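Long-range contacts in GCN5-related N-acetyltransferase (Exiguobacterium sibiricum 255-15, PDB 3GY9), which binds coenzyme A and probably transfers an acyl group to an acceptor that has not been identified: residues F12-W17 against M35-R39; G48-F52 against C64-K69; M102-F106 against L140-F145. All coordinates share one frame; numbering follows the deposited sequence.

Contact 1 (F12-W17 against M35-R39). With SO4 (sulfate ion), chain C; SO4 (sulfate ion), chain F.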
ATOM      1  N   PHE A  12      11.833   3.531 -10.181  1.00 23.44           N
ATOM      2  CA  PHE A  12      11.034   4.691  -9.765  1.00 22.75           C
ATOM      3  C   PHE A  12      11.116   5.827 -10.773  1.00 21.66           C
ATOM      4  O   PHE A  12      10.198   6.636 -10.893  1.00 23.27           O
ATOM      5  CB  PHE A  12      11.497   5.198  -8.400  1.00 22.92           C
ATOM      6  CG  PHE A  12      10.933   4.420  -7.249  1.00 24.43           C
ATOM      7  CD1 PHE A  12       9.663   4.678  -6.775  1.00 24.17           C
ATOM      8  CD2 PHE A  12      11.685   3.435  -6.637  1.00 29.97           C
ATOM      9  CE1 PHE A  12       9.136   3.940  -5.722  1.00 27.98           C
ATOM     10  CE2 PHE A  12      11.167   2.724  -5.566  1.00 29.20           C
ATOM     11  CZ  PHE A  12       9.905   2.967  -5.128  1.00 28.68           C
ATOM     12  N   ASP A  13      12.227   5.914 -11.481  1.00 20.96           N
ATOM     13  CA  ASP A  13      12.456   7.047 -12.353  1.00 21.53           C
ATOM     14  C   ASP A  13      11.750   6.924 -13.721  1.00 20.54           C
ATOM     15  O   ASP A  13      11.898   7.786 -14.584  1.00 24.36           O
ATOM     16  CB  ASP A  13      13.959   7.281 -12.494  1.00 22.10           C
ATOM     17  CG  ASP A  13      14.633   7.532 -11.152  1.00 24.05           C
ATOM     18  OD1 ASP A  13      14.186   8.456 -10.449  1.00 22.74           O
ATOM     19  OD2 ASP A  13      15.572   6.788 -10.778  1.00 25.43           O
ATOM     20  N   GLY A  14      10.962   5.866 -13.898  1.00 21.18           N
ATOM     21  CA  GLY A  14      10.278   5.637 -15.159  1.00 23.61           C
ATOM     22  C   GLY A  14       8.806   6.020 -15.151  1.00 22.93           C
ATOM     23  O   GLY A  14       8.092   5.676 -16.091  1.00 25.00           O
ATOM     24  N   TYR A  15       8.350   6.721 -14.117  1.00 20.58           N
ATOM     25  CA  TYR A  15       6.939   7.127 -13.994  1.00 19.82           C
ATOM     26  C   TYR A  15       6.861   8.602 -13.759  1.00 20.83           C
ATOM     27  O   TYR A  15       7.761   9.189 -13.134  1.00 21.55           O
ATOM     28  CB  TYR A  15       6.269   6.453 -12.797  1.00 19.66           C
ATOM     29  CG  TYR A  15       6.326   4.956 -12.819  1.00 19.38           C
ATOM     30  CD1 TYR A  15       5.366   4.205 -13.498  1.00 19.74           C
ATOM     31  CD2 TYR A  15       7.371   4.280 -12.189  1.00 21.45           C
ATOM     32  CE1 TYR A  15       5.433   2.806 -13.518  1.00 20.56           C
ATOM     33  CE2 TYR A  15       7.444   2.899 -12.209  1.00 21.38           C
ATOM     34  CZ  TYR A  15       6.484   2.178 -12.867  1.00 22.02           C
ATOM     35  OH  TYR A  15       6.596   0.815 -12.871  1.00 21.31           O
ATOM     36  N   ASN A  16       5.774   9.224 -14.211  1.00 18.81           N
ATOM     37  CA  ASN A  16       5.514  10.609 -13.818  1.00 18.44           C
ATOM     38  C   ASN A  16       4.763  10.627 -12.507  1.00 20.42           C
ATOM     39  O   ASN A  16       3.558  10.367 -12.474  1.00 19.40           O
ATOM     40  CB  ASN A  16       4.715  11.341 -14.884  1.00 17.96           C
ATOM     41  CG  ASN A  16       4.507  12.822 -14.551  1.00 17.85           C
ATOM     42  OD1 ASN A  16       5.035  13.304 -13.535  1.00 18.82           O
ATOM     43  ND2 ASN A  16       3.763  13.551 -15.401  1.00 18.96           N
ATOM     44  N   TRP A  17       5.474  10.951 -11.436  1.00 20.04           N
ATOM     45  CA  TRP A  17       4.896  10.986 -10.093  1.00 19.78           C
ATOM     46  C   TRP A  17       4.302  12.328  -9.711  1.00 19.89           C
ATOM     47  O   TRP A  17       3.711  12.457  -8.635  1.00 21.15           O
ATOM     48  CB  TRP A  17       5.973  10.675  -9.044  1.00 20.71           C
ATOM     49  CG  TRP A  17       6.534   9.310  -9.142  1.00 20.92           C
ATOM     50  CD1 TRP A  17       7.720   8.958  -9.704  1.00 22.51           C
ATOM     51  CD2 TRP A  17       5.932   8.102  -8.665  1.00 22.39           C
ATOM     52  NE1 TRP A  17       7.898   7.597  -9.600  1.00 23.05           N
ATOM     53  CE2 TRP A  17       6.809   7.047  -8.976  1.00 23.62           C
ATOM     54  CE3 TRP A  17       4.735   7.808  -8.012  1.00 23.87           C
ATOM     55  CZ2 TRP A  17       6.532   5.723  -8.635  1.00 25.34           C
ATOM     56  CZ3 TRP A  17       4.461   6.480  -7.679  1.00 26.64           C
ATOM     57  CH2 TRP A  17       5.353   5.465  -7.998  1.00 26.62           C
HETATM   58  N   MSE A  35       7.718   8.524   0.538  1.00 20.42           N
HETATM   59  CA  MSE A  35       8.094   7.321  -0.198  0.50 21.96           C
HETATM   60  C   MSE A  35       9.146   7.666  -1.250  1.00 22.71           C
HETATM   61  O   MSE A  35      10.175   6.998  -1.380  1.00 23.03           O
HETATM   62  CB  MSE A  35       6.856   6.710  -0.872  0.50 21.92           C
HETATM   63  CG  MSE A  35       7.055   5.305  -1.408  0.50 24.51           C
HETATM   64 SE   MSE A  35       7.563   5.273  -3.269  0.40 24.69          SE
HETATM   65  CE  MSE A  35       5.825   5.564  -4.012  0.50 22.73           C
ATOM     66  N   LEU A  36       8.871   8.701  -2.021  1.00 21.98           N
ATOM     67  CA  LEU A  36       9.747   8.997  -3.159  1.00 21.96           C
ATOM     68  C   LEU A  36      11.021   9.675  -2.743  1.00 26.24           C
ATOM     69  O   LEU A  36      12.133   9.341  -3.266  1.00 21.80           O
ATOM     70  CB  LEU A  36       9.008   9.842  -4.177  1.00 20.98           C
ATOM     71  CG  LEU A  36       7.846   9.093  -4.836  1.00 21.37           C
ATOM     72  CD1 LEU A  36       6.963  10.073  -5.599  1.00 28.89           C
ATOM     73  CD2 LEU A  36       8.298   7.997  -5.783  1.00 24.64           C
ATOM     74  N   ARG A  37      10.938  10.573  -1.758  1.00 20.26           N
ATOM     75  CA  ARG A  37      12.157  11.216  -1.253  1.00 20.66           C
ATOM     76  C   ARG A  37      13.108  10.221  -0.604  1.00 21.71           C
ATOM     77  O   ARG A  37      14.300  10.357  -0.772  1.00 22.35           O
ATOM     78  CB  ARG A  37      11.841  12.356  -0.296  1.00 22.57           C
ATOM     79  CG  ARG A  37      11.206  13.553  -0.987  1.00 26.67           C
ATOM     80  CD  ARG A  37      10.892  14.663   0.018  1.00 25.60           C
ATOM     81  NE  ARG A  37      10.445  15.864  -0.684  1.00 30.05           N
ATOM     82  CZ  ARG A  37      10.042  16.985  -0.090  1.00 33.42           C
ATOM     83  NH1 ARG A  37      10.008  17.075   1.225  1.00 34.91           N
ATOM     84  NH2 ARG A  37       9.652  18.012  -0.835  1.00 39.69           N
ATOM     85  N   ASN A  38      12.578   9.210   0.081  1.00 19.83           N
ATOM     86  CA  ASN A  38      13.400   8.264   0.843  0.50 19.17           C
ATOM     87  C   ASN A  38      13.744   6.987   0.055  1.00 18.72           C
ATOM     88  O   ASN A  38      14.267   6.034   0.629  1.00 19.10           O
ATOM     89  CB  ASN A  38      12.695   7.914   2.160  0.50 20.36           C
ATOM     90  CG  ASN A  38      12.569   9.118   3.084  0.50 21.55           C
ATOM     91  OD1 ASN A  38      13.426  10.001   3.069  0.50 25.51           O
ATOM     92  ND2 ASN A  38      11.507   9.163   3.883  0.50 28.03           N
ATOM     93  N   ARG A  39      13.489   6.987  -1.258  1.00 19.78           N
ATOM     94  CA  ARG A  39      13.650   5.769  -2.048  1.00 19.82           C
ATOM     95  C   ARG A  39      15.065   5.210  -2.180  1.00 21.26           C
ATOM     96  O   ARG A  39      15.217   4.041  -2.562  1.00 21.60           O
ATOM     97  CB  ARG A  39      12.995   5.914  -3.426  1.00 21.21           C
ATOM     98  CG  ARG A  39      13.760   6.784  -4.373  1.00 19.92           C
ATOM     99  CD  ARG A  39      12.886   7.058  -5.593  1.00 22.00           C
ATOM    100  NE  ARG A  39      13.616   7.702  -6.673  1.00 22.84           N
ATOM    101  CZ  ARG A  39      13.904   9.004  -6.712  1.00 21.75           C
ATOM    102  NH1 ARG A  39      13.545   9.818  -5.736  1.00 20.97           N
ATOM    103  NH2 ARG A  39      14.556   9.496  -7.758  1.00 21.86           N
TER
HETATM  104  S   SO4 C 202       1.677  11.242 -17.618  0.50 11.63           S
HETATM  105  O1  SO4 C 202       0.663  11.663 -18.576  0.50 11.80           O
HETATM  106  O2  SO4 C 202       1.987   9.835 -17.831  0.50 14.53           O
HETATM  107  O3  SO4 C 202       1.158  11.422 -16.269  0.50 11.80           O
HETATM  108  O4  SO4 C 202       2.893  12.031 -17.787  0.50 13.29           O
HETATM  109  S   SO4 F 205       9.416   7.323   5.685  0.50 23.18           S
HETATM  110  O1  SO4 F 205       7.981   7.581   5.813  0.50 21.89           O
HETATM  111  O2  SO4 F 205       9.719   7.197   4.261  0.50 18.25           O
HETATM  112  O3  SO4 F 205       9.757   6.128   6.473  0.50 16.01           O
HETATM  113  O4  SO4 F 205      10.164   8.458   6.204  0.50 26.93           O
HETATM  114  O   HOH W   1      15.550   6.399  -8.100  1.00 20.02           O

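Contact 2 (G48-F52 against C64-K69)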
ATOM      1  N   GLY A  48      11.362  -9.317   0.640  1.00 20.63           N
ATOM      2  CA  GLY A  48      10.425  -8.989   1.708  1.00 20.42           C
ATOM      3  C   GLY A  48       9.803  -7.625   1.592  1.00 19.87           C
ATOM      4  O   GLY A  48       9.145  -7.163   2.515  1.00 20.20           O
ATOM      5  N   GLU A  49       9.963  -6.994   0.440  1.00 20.23           N
ATOM      6  CA  GLU A  49       9.322  -5.696   0.222  1.00 20.61           C
ATOM      7  C   GLU A  49       8.969  -5.524  -1.249  1.00 20.28           C
ATOM      8  O   GLU A  49       9.538  -6.190  -2.121  1.00 21.98           O
ATOM      9  CB  GLU A  49      10.213  -4.558   0.731  1.00 22.70           C
ATOM     10  CG  GLU A  49      11.626  -4.639   0.245  1.00 23.59           C
ATOM     11  CD  GLU A  49      12.575  -3.596   0.798  1.00 23.23           C
ATOM     12  OE1 GLU A  49      12.540  -3.258   2.007  1.00 22.99           O
ATOM     13  OE2 GLU A  49      13.414  -3.153   0.007  1.00 21.52           O
ATOM     14  N   ALA A  50       7.995  -4.670  -1.505  1.00 20.08           N
ATOM     15  CA  ALA A  50       7.622  -4.314  -2.870  1.00 21.64           C
ATOM     16  C   ALA A  50       6.822  -3.029  -2.845  1.00 20.97           C
ATOM     17  O   ALA A  50       6.132  -2.724  -1.858  1.00 21.63           O
ATOM     18  CB  ALA A  50       6.793  -5.404  -3.485  1.00 21.24           C
HETATM   19  N   MSE A  51       6.873  -2.294  -3.961  1.00 19.32           N
HETATM   20  CA  MSE A  51       6.039  -1.126  -4.163  1.00 19.68           C
HETATM   21  C   MSE A  51       5.310  -1.333  -5.467  1.00 20.07           C
HETATM   22  O   MSE A  51       5.920  -1.770  -6.463  1.00 21.39           O
HETATM   23  CB  MSE A  51       6.874   0.136  -4.252  1.00 20.25           C
HETATM   24  CG  MSE A  51       6.105   1.422  -4.461  1.00 21.41           C
HETATM   25 SE   MSE A  51       4.664   1.766  -3.161  0.75 23.95          SE
HETATM   26  CE  MSE A  51       5.668   1.482  -1.573  1.00 21.02           C
ATOM     27  N   PHE A  52       4.012  -1.030  -5.456  1.00 20.83           N
ATOM     28  CA  PHE A  52       3.191  -1.152  -6.655  1.00 21.58           C
ATOM     29  C   PHE A  52       2.601   0.177  -7.076  1.00 21.06           C
ATOM     30  O   PHE A  52       2.398   1.066  -6.259  1.00 21.41           O
ATOM     31  CB  PHE A  52       2.049  -2.146  -6.423  1.00 20.64           C
ATOM     32  CG  PHE A  52       2.523  -3.506  -6.061  1.00 19.72           C
ATOM     33  CD1 PHE A  52       2.971  -4.373  -7.040  1.00 20.61           C
ATOM     34  CD2 PHE A  52       2.528  -3.929  -4.741  1.00 22.21           C
ATOM     35  CE1 PHE A  52       3.438  -5.637  -6.705  1.00 21.26           C
ATOM     36  CE2 PHE A  52       2.996  -5.208  -4.402  1.00 22.56           C
ATOM     37  CZ  PHE A  52       3.442  -6.056  -5.393  1.00 22.80           C
ATOM     38  N   CYS A  64      -0.564   4.308  -5.707  1.00 21.47           N
ATOM     39  CA  CYS A  64       0.602   3.545  -5.318  1.00 21.23           C
ATOM     40  C   CYS A  64       0.333   2.863  -3.988  1.00 21.36           C
ATOM     41  O   CYS A  64      -0.578   3.259  -3.270  1.00 22.26           O
ATOM     42  CB  CYS A  64       1.836   4.467  -5.206  1.00 22.44           C
ATOM     43  SG  CYS A  64       1.711   5.783  -3.994  1.00 23.26           S
ATOM     44  N   GLY A  65       1.167   1.869  -3.673  1.00 20.99           N
ATOM     45  CA  GLY A  65       1.093   1.212  -2.364  1.00 21.19           C
ATOM     46  C   GLY A  65       1.948  -0.028  -2.349  1.00 20.73           C
ATOM     47  O   GLY A  65       2.101  -0.695  -3.359  1.00 22.05           O
ATOM     48  N   GLY A  66       2.469  -0.361  -1.177  1.00 20.76           N
ATOM     49  CA  GLY A  66       3.352  -1.495  -1.097  1.00 20.70           C
ATOM     50  C   GLY A  66       3.501  -1.987   0.303  1.00 20.14           C
ATOM     51  O   GLY A  66       2.663  -1.731   1.157  1.00 21.08           O
ATOM     52  N   TYR A  67       4.582  -2.721   0.525  1.00 20.53           N
ATOM     53  CA  TYR A  67       4.847  -3.306   1.835  1.00 19.70           C
ATOM     54  C   TYR A  67       6.337  -3.503   2.042  1.00 19.37           C
ATOM     55  O   TYR A  67       7.125  -3.560   1.092  1.00 19.85           O
ATOM     56  CB  TYR A  67       4.113  -4.653   1.983  1.00 20.85           C
ATOM     57  CG  TYR A  67       4.690  -5.735   1.119  1.00 20.46           C
ATOM     58  CD1 TYR A  67       4.241  -5.929  -0.193  1.00 18.51           C
ATOM     59  CD2 TYR A  67       5.698  -6.567   1.593  1.00 19.96           C
ATOM     60  CE1 TYR A  67       4.793  -6.923  -1.002  1.00 20.02           C
ATOM     61  CE2 TYR A  67       6.266  -7.555   0.781  1.00 20.40           C
ATOM     62  CZ  TYR A  67       5.801  -7.726  -0.520  1.00 20.25           C
ATOM     63  OH  TYR A  67       6.385  -8.718  -1.305  1.00 22.57           O
HETATM   64  N   MSE A  68       6.715  -3.582   3.308  1.00 18.09           N
HETATM   65  CA  MSE A  68       8.068  -3.907   3.700  1.00 18.24           C
HETATM   66  C   MSE A  68       8.060  -4.415   5.141  1.00 21.38           C
HETATM   67  O   MSE A  68       7.014  -4.531   5.762  1.00 20.47           O
HETATM   68  CB  MSE A  68       8.988  -2.693   3.525  1.00 18.83           C
HETATM   69  CG  MSE A  68       8.645  -1.507   4.396  1.00 18.86           C
HETATM   70 SE   MSE A  68       9.904  -0.032   4.227  0.75 24.11          SE
HETATM   71  CE  MSE A  68      11.305  -0.783   5.300  1.00 24.23           C
ATOM     72  N   LYS A  69       9.231  -4.748   5.663  1.00 20.21           N
ATOM     73  CA  LYS A  69       9.310  -5.257   7.005  1.00 21.73           C
ATOM     74  C   LYS A  69       8.896  -4.198   8.020  1.00 21.55           C
ATOM     75  O   LYS A  69       9.293  -3.042   7.912  1.00 22.31           O
ATOM     76  CB  LYS A  69      10.740  -5.727   7.285  1.00 22.68           C
ATOM     77  CG  LYS A  69      10.862  -6.459   8.598  1.00 25.39           C
ATOM     78  CD  LYS A  69      12.296  -6.870   8.903  1.00 26.32           C
ATOM     79  CE  LYS A  69      12.425  -7.381  10.336  1.00 33.00           C
ATOM     80  NZ  LYS A  69      12.005  -6.349  11.345  1.00 40.34           N
TER
HETATM   81  O   HOH W   2      11.898  -4.556   4.318  1.00 14.72           O
HETATM   82  O   HOH W   3       9.279  -9.253  -2.842  1.00 32.86           O

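Contact 3 (M102-F106 against L140-F145)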
HETATM    1  N   MSE A 102      -1.579  -7.897  -0.178  1.00 21.12           N
HETATM    2  CA  MSE A 102      -1.834  -8.853   0.906  1.00 20.17           C
HETATM    3  C   MSE A 102      -1.399 -10.250   0.482  1.00 19.86           C
HETATM    4  O   MSE A 102      -0.719 -10.967   1.214  1.00 20.24           O
HETATM    5  CB  MSE A 102      -3.310  -8.821   1.302  1.00 19.75           C
HETATM    6  CG  MSE A 102      -3.670  -7.496   1.902  1.00 22.16           C
HETATM    7 SE   MSE A 102      -5.579  -7.209   1.959  0.75 28.44          SE
HETATM    8  CE  MSE A 102      -5.803  -8.280   3.269  1.00 23.07           C
ATOM      9  N   SER A 103      -1.817 -10.641  -0.706  1.00 20.49           N
ATOM     10  CA  SER A 103      -1.514 -11.975  -1.179  1.00 19.08           C
ATOM     11  C   SER A 103       0.001 -12.210  -1.283  1.00 20.32           C
ATOM     12  O   SER A 103       0.506 -13.277  -0.883  1.00 21.75           O
ATOM     13  CB  SER A 103      -2.241 -12.224  -2.498  1.00 20.17           C
ATOM     14  OG  SER A 103      -2.006 -13.528  -2.966  1.00 22.18           O
ATOM     15  N   GLU A 104       0.731 -11.219  -1.770  1.00 20.23           N
ATOM     16  CA  GLU A 104       2.169 -11.377  -1.895  1.00 20.26           C
ATOM     17  C   GLU A 104       2.864 -11.282  -0.537  1.00 19.43           C
ATOM     18  O   GLU A 104       3.749 -12.079  -0.248  1.00 19.91           O
ATOM     19  CB  GLU A 104       2.755 -10.345  -2.848  1.00 21.87           C
ATOM     20  CG  GLU A 104       4.244 -10.512  -3.079  1.00 22.98           C
ATOM     21  CD  GLU A 104       4.781  -9.580  -4.123  1.00 23.47           C
ATOM     22  OE1 GLU A 104       4.308  -9.657  -5.280  1.00 24.36           O
ATOM     23  OE2 GLU A 104       5.676  -8.775  -3.787  1.00 24.31           O
ATOM     24  N   ALA A 105       2.487 -10.309   0.287  1.00 19.98           N
ATOM     25  CA  ALA A 105       3.186 -10.077   1.525  1.00 19.47           C
ATOM     26  C   ALA A 105       3.049 -11.238   2.483  1.00 17.94           C
ATOM     27  O   ALA A 105       3.957 -11.512   3.267  1.00 18.83           O
ATOM     28  CB  ALA A 105       2.694  -8.789   2.178  1.00 20.25           C
ATOM     29  N   PHE A 106       1.910 -11.915   2.433  1.00 18.99           N
ATOM     30  CA  PHE A 106       1.699 -13.080   3.302  1.00 18.44           C
ATOM     31  C   PHE A 106       2.549 -14.299   2.914  1.00 18.61           C
ATOM     32  O   PHE A 106       2.539 -15.301   3.614  1.00 19.94           O
ATOM     33  CB  PHE A 106       0.202 -13.449   3.399  1.00 18.69           C
ATOM     34  CG  PHE A 106      -0.562 -12.635   4.420  1.00 17.90           C
ATOM     35  CD1 PHE A 106      -0.114 -12.531   5.740  1.00 20.09           C
ATOM     36  CD2 PHE A 106      -1.733 -11.970   4.078  1.00 21.22           C
ATOM     37  CE1 PHE A 106      -0.818 -11.801   6.681  1.00 19.50           C
ATOM     38  CE2 PHE A 106      -2.440 -11.243   5.033  1.00 19.80           C
ATOM     39  CZ  PHE A 106      -1.972 -11.143   6.321  1.00 20.13           C
ATOM     40  N   LEU A 140      -3.712  -7.687  10.684  1.00 19.49           N
ATOM     41  CA  LEU A 140      -4.338  -8.890  10.134  1.00 20.09           C
ATOM     42  C   LEU A 140      -3.360 -10.049  10.202  1.00 20.46           C
ATOM     43  O   LEU A 140      -2.252  -9.927   9.687  1.00 20.37           O
ATOM     44  CB  LEU A 140      -4.761  -8.649   8.684  1.00 21.50           C
ATOM     45  CG  LEU A 140      -5.356  -9.832   7.910  1.00 21.97           C
ATOM     46  CD1 LEU A 140      -6.641 -10.297   8.567  1.00 25.81           C
ATOM     47  CD2 LEU A 140      -5.573  -9.449   6.443  1.00 23.16           C
ATOM     48  N   ASP A 141      -3.778 -11.160  10.800  1.00 20.40           N
ATOM     49  CA  ASP A 141      -2.953 -12.371  10.863  1.00 21.29           C
ATOM     50  C   ASP A 141      -3.138 -13.229   9.615  1.00 21.82           C
ATOM     51  O   ASP A 141      -4.231 -13.303   9.065  1.00 21.84           O
ATOM     52  CB  ASP A 141      -3.332 -13.220  12.080  1.00 23.32           C
ATOM     53  CG  ASP A 141      -2.931 -12.590  13.395  1.00 28.21           C
ATOM     54  OD1 ASP A 141      -1.987 -11.771  13.427  1.00 27.50           O
ATOM     55  OD2 ASP A 141      -3.564 -12.954  14.409  1.00 32.12           O
ATOM     56  N   LYS A 142      -2.086 -13.942   9.221  1.00 20.30           N
ATOM     57  CA  LYS A 142      -2.159 -14.797   8.037  1.00 20.76           C
ATOM     58  C   LYS A 142      -3.232 -15.866   8.187  1.00 21.32           C
ATOM     59  O   LYS A 142      -3.925 -16.181   7.232  1.00 23.45           O
ATOM     60  CB  LYS A 142      -0.808 -15.467   7.762  1.00 21.16           C
ATOM     61  CG  LYS A 142      -0.766 -16.231   6.437  1.00 21.37           C
ATOM     62  CD  LYS A 142       0.617 -16.792   6.109  1.00 22.11           C
ATOM     63  CE  LYS A 142       1.032 -17.910   7.037  1.00 29.23           C
ATOM     64  NZ  LYS A 142       2.154 -18.725   6.456  1.00 28.57           N
ATOM     65  N   THR A 143      -3.370 -16.414   9.386  1.00 23.60           N
ATOM     66  CA  THR A 143      -4.371 -17.454   9.612  1.00 23.58           C
ATOM     67  C   THR A 143      -5.772 -16.923   9.309  1.00 25.33           C
ATOM     68  O   THR A 143      -6.586 -17.627   8.721  1.00 26.76           O
ATOM     69  CB  THR A 143      -4.297 -18.021  11.039  1.00 23.17           C
ATOM     70  OG1 THR A 143      -4.322 -16.951  11.979  1.00 30.59           O
ATOM     71  CG2 THR A 143      -3.013 -18.808  11.235  1.00 23.99           C
ATOM     72  N   ALA A 144      -6.039 -15.665   9.654  1.00 24.17           N
ATOM     73  CA  ALA A 144      -7.322 -15.044   9.341  1.00 24.86           C
ATOM     74  C   ALA A 144      -7.469 -14.842   7.835  1.00 27.57           C
ATOM     75  O   ALA A 144      -8.515 -15.132   7.253  1.00 29.72           O
ATOM     76  CB  ALA A 144      -7.465 -13.725  10.069  1.00 25.42           C
ATOM     77  N   PHE A 145      -6.408 -14.348   7.214  1.00 24.51           N
ATOM     78  CA  PHE A 145      -6.368 -14.175   5.766  1.00 25.48           C
ATOM     79  C   PHE A 145      -6.628 -15.509   5.063  1.00 26.91           C
ATOM     80  O   PHE A 145      -7.394 -15.563   4.094  1.00 31.94           O
ATOM     81  CB  PHE A 145      -4.993 -13.614   5.369  1.00 24.44           C
ATOM     82  CG  PHE A 145      -4.773 -13.492   3.886  1.00 21.88           C
ATOM     83  CD1 PHE A 145      -5.294 -12.421   3.180  1.00 22.86           C
ATOM     84  CD2 PHE A 145      -4.031 -14.450   3.191  1.00 22.49           C
ATOM     85  CE1 PHE A 145      -5.080 -12.296   1.810  1.00 23.06           C
ATOM     86  CE2 PHE A 145      -3.821 -14.328   1.822  1.00 26.43           C
ATOM     87  CZ  PHE A 145      -4.350 -13.253   1.139  1.00 24.04           C
TER
HETATM   88  O   HOH W   4       4.605 -16.356   5.999  1.00 31.82           O

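Contact 1 (F12-W17 against M35-R39)
The two-helix excursion between strands 5-8 and 50-55 of the GNAT fold is closed at its base, where Phe12 and Trp17 of the entering loop pack against Met35, Leu36 and Arg39 at the exit from helix 31-37. Leu36 is the wedge. Its CD2 methyl sits over the indole in a CH-pi contact, 3.7 Å from the centroid of the Trp17 five-membered ring and 12° off the normal, while Tyr15 CB lies on the opposite face. The same CD2 reaches Phe12 CD1 at 3.7 Å; a branched leucine can thus fill the corner between both rings. The indole is held in place by its own loop: Trp17 NE1 donates to Phe12 O at 2.8 Å, nearly in the ring plane and on a lone pair of the carbonyl. Met35, a selenomethionine, lies obliquely beside the Phe12 ring in the conformer described, a Met-aromatic contact. Phe12 and Met35 go on to pack against Met51, and Trp17 and Met35 against Cys64, in the core.

Toward solvent the chemistry turns polar. With CG between its backbone N and carbonyl carbon (chi1 74°), Arg39 sends an extended chain back past Phe12, Arg39 CD lying 3.6 Å from Phe12 CB. The guanidinium is gripped twice: Arg39 NH1 donates in its plane to Leu36 O at 2.9 Å, and NH2 forms a salt bridge with Asp13, donating a bent bond (137°) to the syn lone pair of OD1. Water 1 completes the clasp, accepting from Arg39 NE and donating to Asp13 OD2.

Contact 2 (G48-F52 against C64-K69)
Tyr67 lays one face of its ring across the neighbouring strand, with Ala50 N 3.8 Å above the ring plane over its centre and Glu49 C nearer the rim. Its CG stands between backbone N and carbonyl carbon (chi1 70°), which turns the ring over the partner backbone; the small Ala50 leaves room for it, Ala50 CB meeting Tyr67 CE1 at 3.5 Å. Phe52 CE2 approaches the edge of the same ring.

Beneath lies the antiparallel hairpin of strands 50-55 and 61-69. Ala50 and Tyr67 form a hydrogen-bonded pair, with Tyr67 N to Ala50 O at 2.8 Å and Ala50 N to Tyr67 O at 3.0 Å; Phe52 and Gly65 form the next. Between them Met51 faces Gly66 in a non-hydrogen-bonded pair whose CA atoms are only 4.1 Å apart. Even a beta carbon on Gly66 would probably clash with Ala50 O and Met51 CE. The selenomethionine Met51 uses that bare backbone, bending so that SE rests 3.4 Å from Gly65 C, on the face covered by helix 31-37. Glu49 and Met68 run side by side, and water 2 links Glu49 OE1 to Lys69 N; Glu49 OE2 accepts from Glu46 N. The Ala50, Phe52, Gly65 and Tyr67 amides pair across the hairpin, while Met51, Cys64, Gly66 and Met68 bond outward to flanking segments, so that mainly apolar side chains can fill the faces, Tyr67 OH with Glu104 being a polar exception.

Contact 3 (M102-F106 against L140-F145)
Helix 93-105 runs out near Phe106 just where strand 138-141 turns straight into helix 142-147, and the closest backbone approach is between Phe106 and Lys142, with CA atoms 6.3 Å apart. No hydrogen bond crosses directly; the joining is by packing, mostly of side chains. Phe106 is the plug. Its CD2 lies over one face of the Phe145 ring, offset toward the rim and 3.4 Å from Phe145 CG, with Phe106 CE2 near Phe145 CB and CG. The two planes are inclined at 35°, so the pair is oblique. On another side, Phe106 CD1 meets Lys142 CB at 3.6 Å, the aliphatic stem of the lysine sliding past the ring in the reverse direction, while Phe106 CZ points at Leu140 O, which lies in the ring plane at 3.6 Å.

Phe145 has its CG opposite the backbone N (chi1 175°), which carries the ring across to helix 93-105; there Phe145 CE1 meets Met102 CB at 3.9 Å and CZ lies by Ser103 CA. The flexible selenomethionine chain of Met102 bends at its last torsion to press CE on Leu140 CD2 at 3.4 Å, tight for two carbons. Putting a valine in place of Phe106 would probably open a gap between Leu140 and Lys142 and leave the face of Phe145 without its aromatic partner. This is an apolar seam in the GNAT fold: the helix whose N-terminal end carries the coenzyme A-binding Gly94 and Thr95 has its far end packed on the junction between strand 138-141 and the C-terminal helix.

In the fold
Contact 2 is the core, its centre about 6 Å from that of the chain; contacts 1 and 3 lie on opposite sides of that centre, their own centres about 27 Å apart, and do not touch. Contact 1 covers the hairpin face bearing Met51, where Met35 packs, whereas contact 3 meets the face bearing Ala50, Phe52 and Tyr67: Glu104 packs on the first two and probably shares a hydrogen bond with Tyr67 OH. Place and chemistry go together: backbone hydrogen bonds dominate in the central strands, contact 1 joins a buried apolar wedge to a salt bridge and water near the surface, and the partly buried contact 3 relies almost entirely on aromatic and aliphatic packing.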